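Local coordinates for probable signal peptide protein (PDB 2QGU) that binds a phospholipid, dipalmitoyl phosphatidylethanolamine, inside an MlaC-type fold and probably carries lipid through the periplasm as other MlaC proteins do, at residues A33-A38 / V121-F126; D51-N56 / N115-T120. The protein carries 13 engineered substitutions. All coordinates share one frame; numbering follows the deposited sequence.

Contact 1: residues A33-A38 / V121-F126. Engineered in segment 33-38: Ala33 (natural residue Thr). Engineered in segment 121-126: Ala122 (natural residue Ser).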
loop_
_atom_site.group_PDB
_atom_site.type_symbol
_atom_site.label_atom_id
_atom_site.label_comp_id
_atom_site.label_asym_id
_atom_site.label_seq_id
_atom_site.Cartn_x
_atom_site.Cartn_y
_atom_site.Cartn_z
ATOM N N ALA A 33 10.431 1.141 13.999
ATOM C CA ALA A 33 11.140 -0.143 13.920
ATOM C C ALA A 33 10.383 -1.133 13.040
ATOM O O ALA A 33 10.984 -1.847 12.236
ATOM C CB ALA A 33 11.360 -0.727 15.316
ATOM N N THR A 34 9.062 -1.151 13.187
ATOM C CA THR A 34 8.190 -2.015 12.399
ATOM C C THR A 34 8.300 -1.696 10.908
ATOM O O THR A 34 8.467 -2.595 10.073
ATOM C CB THR A 34 6.728 -1.904 12.865
ATOM O OG1 THR A 34 6.642 -2.311 14.236
ATOM C CG2 THR A 34 5.811 -2.792 12.029
ATOM N N VAL A 35 8.218 -0.411 10.573
ATOM C CA VAL A 35 8.341 0.014 9.183
ATOM C C VAL A 35 9.723 -0.349 8.638
ATOM O O VAL A 35 9.830 -0.953 7.566
ATOM C CB VAL A 35 8.073 1.528 9.018
ATOM C CG1 VAL A 35 8.401 1.981 7.605
ATOM C CG2 VAL A 35 6.619 1.849 9.352
ATOM N N LYS A 36 10.775 0.005 9.376
ATOM C CA LYS A 36 12.144 -0.250 8.918
ATOM C C LYS A 36 12.382 -1.735 8.640
ATOM O O LYS A 36 12.944 -2.097 7.607
ATOM C CB LYS A 36 13.180 0.267 9.927
ATOM C CG LYS A 36 14.618 0.111 9.438
ATOM C CD LYS A 36 15.640 0.536 10.482
ATOM C CE LYS A 36 17.036 0.043 10.107
ATOM N NZ LYS A 36 17.111 -1.451 9.970
ATOM N N THR A 37 11.964 -2.584 9.572
ATOM C CA THR A 37 12.126 -4.030 9.438
ATOM C C THR A 37 11.400 -4.558 8.195
ATOM O O THR A 37 11.975 -5.326 7.417
ATOM C CB THR A 37 11.654 -4.760 10.713
ATOM O OG1 THR A 37 12.437 -4.302 11.821
ATOM C CG2 THR A 37 11.817 -6.270 10.575
ATOM N N ALA A 38 10.161 -4.107 7.993
ATOM C CA ALA A 38 9.348 -4.533 6.855
ATOM C C ALA A 38 9.945 -4.093 5.518
ATOM O O ALA A 38 10.051 -4.886 4.585
ATOM C CB ALA A 38 7.923 -4.018 6.997
ATOM N N VAL A 121 17.609 2.864 2.282
ATOM C CA VAL A 121 16.632 3.784 2.866
ATOM C C VAL A 121 17.136 4.380 4.177
ATOM O O VAL A 121 17.688 3.672 5.027
ATOM C CB VAL A 121 15.239 3.105 3.034
ATOM C CG1 VAL A 121 15.350 1.805 3.819
ATOM C CG2 VAL A 121 14.227 4.049 3.672
ATOM N N ALA A 122 16.955 5.692 4.312
ATOM C CA ALA A 122 17.302 6.417 5.522
ATOM C C ALA A 122 16.006 6.924 6.133
ATOM O O ALA A 122 15.107 7.378 5.413
ATOM C CB ALA A 122 18.219 7.571 5.194
ATOM N N TYR A 123 15.908 6.825 7.453
ATOM C CA TYR A 123 14.733 7.299 8.174
ATOM C C TYR A 123 14.965 8.671 8.779
ATOM O O TYR A 123 16.037 8.960 9.325
ATOM C CB TYR A 123 14.256 6.256 9.210
ATOM C CG TYR A 123 13.690 5.071 8.479
ATOM C CD1 TYR A 123 12.334 5.003 8.167
ATOM C CD2 TYR A 123 14.529 4.067 7.998
ATOM C CE1 TYR A 123 11.815 3.944 7.434
ATOM C CE2 TYR A 123 14.022 3.008 7.253
ATOM C CZ TYR A 123 12.668 2.953 6.977
ATOM O OH TYR A 123 12.181 1.902 6.231
ATOM N N LYS A 124 13.957 9.521 8.639
ATOM C CA LYS A 124 13.958 10.827 9.273
ATOM C C LYS A 124 13.571 10.643 10.749
ATOM O O LYS A 124 13.077 9.576 11.136
ATOM C CB LYS A 124 12.995 11.766 8.538
ATOM C CG LYS A 124 13.444 12.085 7.108
ATOM C CD LYS A 124 12.402 12.911 6.382
ATOM C CE LYS A 124 12.878 13.224 4.972
ATOM N NZ LYS A 124 11.866 14.034 4.240
ATOM N N PRO A 125 13.810 11.667 11.586
ATOM C CA PRO A 125 13.455 11.513 12.997
ATOM C C PRO A 125 11.991 11.132 13.182
ATOM O O PRO A 125 11.115 11.643 12.474
ATOM C CB PRO A 125 13.697 12.914 13.570
ATOM C CG PRO A 125 14.747 13.502 12.677
ATOM C CD PRO A 125 14.410 12.990 11.314
ATOM N N PHE A 126 11.741 10.231 14.124
ATOM C CA PHE A 126 10.380 9.926 14.531
ATOM C C PHE A 126 9.929 11.002 15.503
ATOM O O PHE A 126 10.564 11.221 16.539
ATOM C CB PHE A 126 10.287 8.547 15.173
ATOM C CG PHE A 126 8.893 8.159 15.547
ATOM C CD1 PHE A 126 7.959 7.853 14.563
ATOM C CD2 PHE A 126 8.497 8.137 16.880
ATOM C CE1 PHE A 126 6.659 7.504 14.899
ATOM C CE2 PHE A 126 7.195 7.784 17.226
ATOM C CZ PHE A 126 6.278 7.470 16.233
HETATM O O HOH W 1 13.963 -0.019 5.905
#
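Tyr123 reaches from its strand to the flank of helix 31-47 and meets Val35 and Lys36 there. Its CB points toward the helix, and chi1 of -69° sets CG opposite the carbonyl carbon, which sends the ring toward the helix; the two CA atoms nearest across the contact, those of Lys36 and Tyr123, are 8.0 Å apart. Beyond CG the ring divides into its CE1 and CE2 sides: Tyr123 CE1 lies 3.9 Å from Val35 CG1, and Tyr123 CE2 lies 3.7 Å from Lys36 CG, with Lys36 CB almost as near. Both side chains meet the ring at a slant. Strand 120-123 is an outermost strand of the antiparallel sheet of the MlaC fold, an NTF2-clan architecture, and helix 31-47 packs against this sheet, with Val35 also touching Tyr152, Val154 and Val163 on the inner strands. At the far end Tyr123 CZ is 3.8 Å from Lys36 CA, and Tyr123 OH comes closer, 3.4 Å from the same atom. The hydroxyl gives its proton to a water lying in the ring plane, 2.6 Å from Tyr123 OH, and that water donates to Lys36 O at 2.9 Å. Lys36, extended through chi3, bends at its last torsion (-59°) and carries NZ away from the tyrosine to a salt bridge with Asp40.

Contact 2: residues D51-N56 / N115-T120. Engineered in segment 51-56: Gly54 (natural residue Ser). With PEF (di-palmitoyl-3-sn-phosphatidylethanolamine), chain B.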
loop_
_atom_site.group_PDB
_atom_site.type_symbol
_atom_site.label_atom_id
_atom_site.label_comp_id
_atom_site.label_asym_id
_atom_site.label_seq_id
_atom_site.Cartn_x
_atom_site.Cartn_y
_atom_site.Cartn_z
ATOM N N ASP A 51 14.198 -13.913 -10.333
ATOM C CA ASP A 51 12.919 -14.129 -11.018
ATOM C C ASP A 51 11.962 -12.973 -10.761
ATOM O O ASP A 51 11.262 -12.523 -11.673
ATOM C CB ASP A 51 12.281 -15.454 -10.590
ATOM C CG ASP A 51 13.151 -16.659 -10.909
ATOM O OD1 ASP A 51 13.877 -16.639 -11.930
ATOM O OD2 ASP A 51 13.100 -17.638 -10.133
ATOM N N LEU A 52 11.938 -12.487 -9.524
ATOM C CA LEU A 52 11.157 -11.295 -9.207
ATOM C C LEU A 52 11.713 -10.081 -9.956
ATOM O O LEU A 52 10.956 -9.344 -10.588
ATOM C CB LEU A 52 11.102 -11.043 -7.699
ATOM C CG LEU A 52 9.954 -10.128 -7.254
ATOM C CD1 LEU A 52 9.496 -10.489 -5.861
ATOM C CD2 LEU A 52 10.345 -8.650 -7.336
ATOM N N ARG A 53 13.030 -9.891 -9.912
ATOM C CA ARG A 53 13.652 -8.790 -10.646
ATOM C C ARG A 53 13.438 -8.901 -12.155
ATOM O O ARG A 53 13.396 -7.887 -12.857
ATOM C CB ARG A 53 15.128 -8.652 -10.277
ATOM C CG ARG A 53 15.296 -8.035 -8.899
ATOM C CD ARG A 53 16.738 -7.870 -8.498
ATOM N NE ARG A 53 17.264 -9.082 -7.882
ATOM C CZ ARG A 53 18.139 -9.897 -8.459
ATOM N NH1 ARG A 53 18.603 -9.631 -9.672
ATOM N NH2 ARG A 53 18.557 -10.973 -7.815
ATOM N N GLY A 54 13.259 -10.131 -12.636
ATOM C CA GLY A 54 12.950 -10.380 -14.046
ATOM C C GLY A 54 11.514 -10.066 -14.437
ATOM O O GLY A 54 11.167 -10.124 -15.620
ATOM N N GLY A 55 10.679 -9.732 -13.455
ATOM C CA GLY A 55 9.305 -9.285 -13.717
ATOM C C GLY A 55 8.207 -10.328 -13.563
ATOM O O GLY A 55 7.120 -10.171 -14.128
ATOM N N ASN A 56 8.483 -11.382 -12.792
ATOM C CA ASN A 56 7.487 -12.413 -12.490
ATOM C C ASN A 56 6.409 -11.819 -11.582
ATOM O O ASN A 56 6.652 -11.572 -10.400
ATOM C CB ASN A 56 8.165 -13.633 -11.848
ATOM C CG ASN A 56 7.206 -14.787 -11.584
ATOM O OD1 ASN A 56 6.091 -14.600 -11.089
ATOM N ND2 ASN A 56 7.657 -16.003 -11.886
ATOM N N ASN A 115 12.345 -3.534 -10.342
ATOM C CA ASN A 115 13.506 -2.778 -10.799
ATOM C C ASN A 115 14.497 -2.433 -9.687
ATOM O O ASN A 115 15.556 -1.852 -9.946
ATOM C CB ASN A 115 13.061 -1.521 -11.555
ATOM C CG ASN A 115 12.462 -1.837 -12.913
ATOM O OD1 ASN A 115 12.656 -2.925 -13.464
ATOM N ND2 ASN A 115 11.729 -0.878 -13.464
ATOM N N VAL A 116 14.161 -2.801 -8.450
ATOM C CA VAL A 116 15.071 -2.601 -7.316
ATOM C C VAL A 116 16.400 -3.327 -7.556
ATOM O O VAL A 116 16.416 -4.480 -7.996
ATOM C CB VAL A 116 14.419 -3.044 -5.979
ATOM C CG1 VAL A 116 15.463 -3.249 -4.875
ATOM C CG2 VAL A 116 13.359 -2.025 -5.546
ATOM N N ARG A 117 17.506 -2.633 -7.291
ATOM C CA ARG A 117 18.838 -3.233 -7.383
ATOM C C ARG A 117 19.684 -2.865 -6.166
ATOM O O ARG A 117 20.088 -3.734 -5.394
ATOM C CB ARG A 117 19.561 -2.796 -8.669
ATOM C CG ARG A 117 18.903 -3.215 -9.984
ATOM C CD ARG A 117 18.941 -4.722 -10.210
ATOM N NE ARG A 117 18.372 -5.080 -11.507
ATOM C CZ ARG A 117 17.079 -5.293 -11.737
ATOM N NH1 ARG A 117 16.185 -5.184 -10.757
ATOM N NH2 ARG A 117 16.676 -5.618 -12.960
ATOM N N ASN A 118 19.943 -1.571 -5.997
ATOM C CA ASN A 118 20.876 -1.104 -4.977
ATOM C C ASN A 118 20.275 -0.138 -3.954
ATOM O O ASN A 118 20.997 0.425 -3.123
ATOM C CB ASN A 118 22.097 -0.452 -5.637
ATOM C CG ASN A 118 22.786 -1.360 -6.641
ATOM O OD1 ASN A 118 23.027 -0.965 -7.782
ATOM N ND2 ASN A 118 23.094 -2.581 -6.227
ATOM N N GLN A 119 18.956 0.049 -4.010
ATOM C CA GLN A 119 18.287 1.032 -3.156
ATOM C C GLN A 119 18.528 0.785 -1.684
ATOM O O GLN A 119 18.462 -0.350 -1.215
ATOM C CB GLN A 119 16.780 1.051 -3.405
ATOM C CG GLN A 119 16.366 1.786 -4.661
ATOM C CD GLN A 119 16.405 0.914 -5.896
ATOM O OE1 GLN A 119 16.890 -0.223 -5.862
ATOM N NE2 GLN A 119 15.894 1.442 -6.997
ATOM N N THR A 120 18.812 1.871 -0.972
ATOM C CA THR A 120 18.903 1.873 0.477
ATOM C C THR A 120 17.935 2.933 0.997
ATOM O O THR A 120 17.500 3.802 0.243
ATOM C CB THR A 120 20.330 2.199 0.958
ATOM O OG1 THR A 120 20.734 3.466 0.431
ATOM C CG2 THR A 120 21.326 1.110 0.527
HETATM C C2 PEF B . 10.526 4.357 -8.503
HETATM C C1 PEF B . 11.048 5.187 -9.675
HETATM N N PEF B . 11.302 5.216 -15.607
HETATM C C3 PEF B . 11.696 3.760 -7.749
HETATM C C4 PEF B . 10.379 5.376 -13.345
HETATM C C5 PEF B . 10.323 5.922 -14.769
HETATM C C10 PEF B . 8.407 4.977 -7.742
HETATM C C11 PEF B . 7.493 5.562 -6.673
HETATM C C12 PEF B . 7.706 4.832 -5.347
HETATM C C13 PEF B . 7.124 3.426 -5.452
HETATM C C14 PEF B . 7.047 2.752 -4.095
HETATM C C15 PEF B . 6.392 1.381 -4.240
HETATM C C16 PEF B . 6.009 0.819 -2.874
HETATM C C17 PEF B . 5.098 -0.396 -3.016
HETATM C C18 PEF B . 3.630 0.029 -3.086
HETATM C C19 PEF B . 2.758 -0.901 -2.247
HETATM C C20 PEF B . 2.331 -2.127 -3.061
HETATM C C21 PEF B . 1.520 -3.094 -2.202
HETATM C C22 PEF B . 0.089 -2.589 -2.019
HETATM C C23 PEF B . -0.793 -3.656 -1.374
HETATM C C24 PEF B . -0.887 -3.458 0.137
HETATM C C25 PEF B . -1.270 -4.760 0.836
HETATM C C30 PEF B . 12.227 2.622 -5.794
HETATM C C31 PEF B . 12.071 1.847 -4.633
HETATM C C32 PEF B . 10.851 1.208 -4.463
HETATM C C33 PEF B . 10.930 0.181 -3.316
HETATM C C34 PEF B . 10.269 0.682 -2.021
HETATM C C35 PEF B . 9.692 -0.469 -1.174
HETATM C C36 PEF B . 8.782 0.004 -0.223
HETATM C C37 PEF B . 8.102 -1.019 0.445
HETATM C C38 PEF B . 7.208 -0.488 1.381
HETATM C C39 PEF B . 6.320 -1.556 2.036
HETATM C C40 PEF B . 5.169 -0.931 2.848
HETATM C C41 PEF B . 3.930 -0.667 1.972
HETATM C C42 PEF B . 2.651 -0.559 2.810
HETATM C C43 PEF B . 1.528 0.139 2.032
HETATM C C44 PEF B . 0.214 0.146 2.823
HETATM C C45 PEF B . -0.904 0.847 2.047
HETATM O O4 PEF B . 7.922 4.327 -8.673
HETATM O O5 PEF B . 13.309 3.184 -5.929
HETATM O O2 PEF B . 9.750 5.191 -7.624
HETATM O O3 PEF B . 11.265 2.790 -6.760
HETATM O O1P PEF B . 13.644 5.574 -11.314
HETATM O O2P PEF B . 12.728 3.677 -12.765
HETATM O O3P PEF B . 11.527 4.309 -10.697
HETATM O O4P PEF B . 11.560 5.866 -12.686
HETATM P P PEF B . 12.490 4.827 -11.873
HETATM O O HOH W 2 14.035 -5.368 -13.462
#
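Two arginines, Arg53 and Arg117, pack together, yet the touch is between the aliphatic chain of one and the guanidinium of the other. Arg117 NH1 lies 3.5 Å from CG of Arg53, approached obliquely, and the two guanidinium planes are turned 71° apart. A bend at chi2 (-68°) folds Arg117 back over its own loop, where NH1 donates to Val116 O at 2.9 Å, above that carbonyl's plane, and also to Ala114 O. Arg53 CD rests 3.4 Å from the same Val116 O, while its NE turns to Ile46 O at the end of helix 31-47. A water lies in the Arg117 guanidinium plane, 2.7 Å from Arg117 NH2, and is within bonding distance of Arg53 O and Asn115 OD1. Farther along the loop, Arg117 N holds Gln119 OE1 at 2.9 Å, in the carbonyl plane, which turns Gln119 NE2 toward Asn143 and, weakly, toward the ester carbonyl oxygen O5 of the lipid. Next to Val116 and Gln119, which line the lipid pocket, the arginines thus meet through CG and CD of Arg53; Arg53 NH1 and Arg117 NE stay 4.9 Å apart, and carbonyls and a water, taking up several of the N-H groups, probably ease the like charge.

In the fold
Contact 1 joins helix 31-47 to edge strand 120-123, and contact 2 joins helix 50-53 to the loop leading into that strand; their second segments, 115-120 and 121-126, adjoin, although the contact centres lie about 21 Å apart. Each buries the same modest 145 Å² and is only partly buried, well off the chain's centre. In contact 1 an aromatic ring supplies most of the surface; in contact 2 arginine chains do the packing. Neither has a direct hydrogen bond between its segments, but each has a bridging water. The lipid separates them further: contact 2 contributes Val116 and Gln119 to the pocket, whereas in contact 1 the side chain of Val35 stays about 6 Å from the bound lipid.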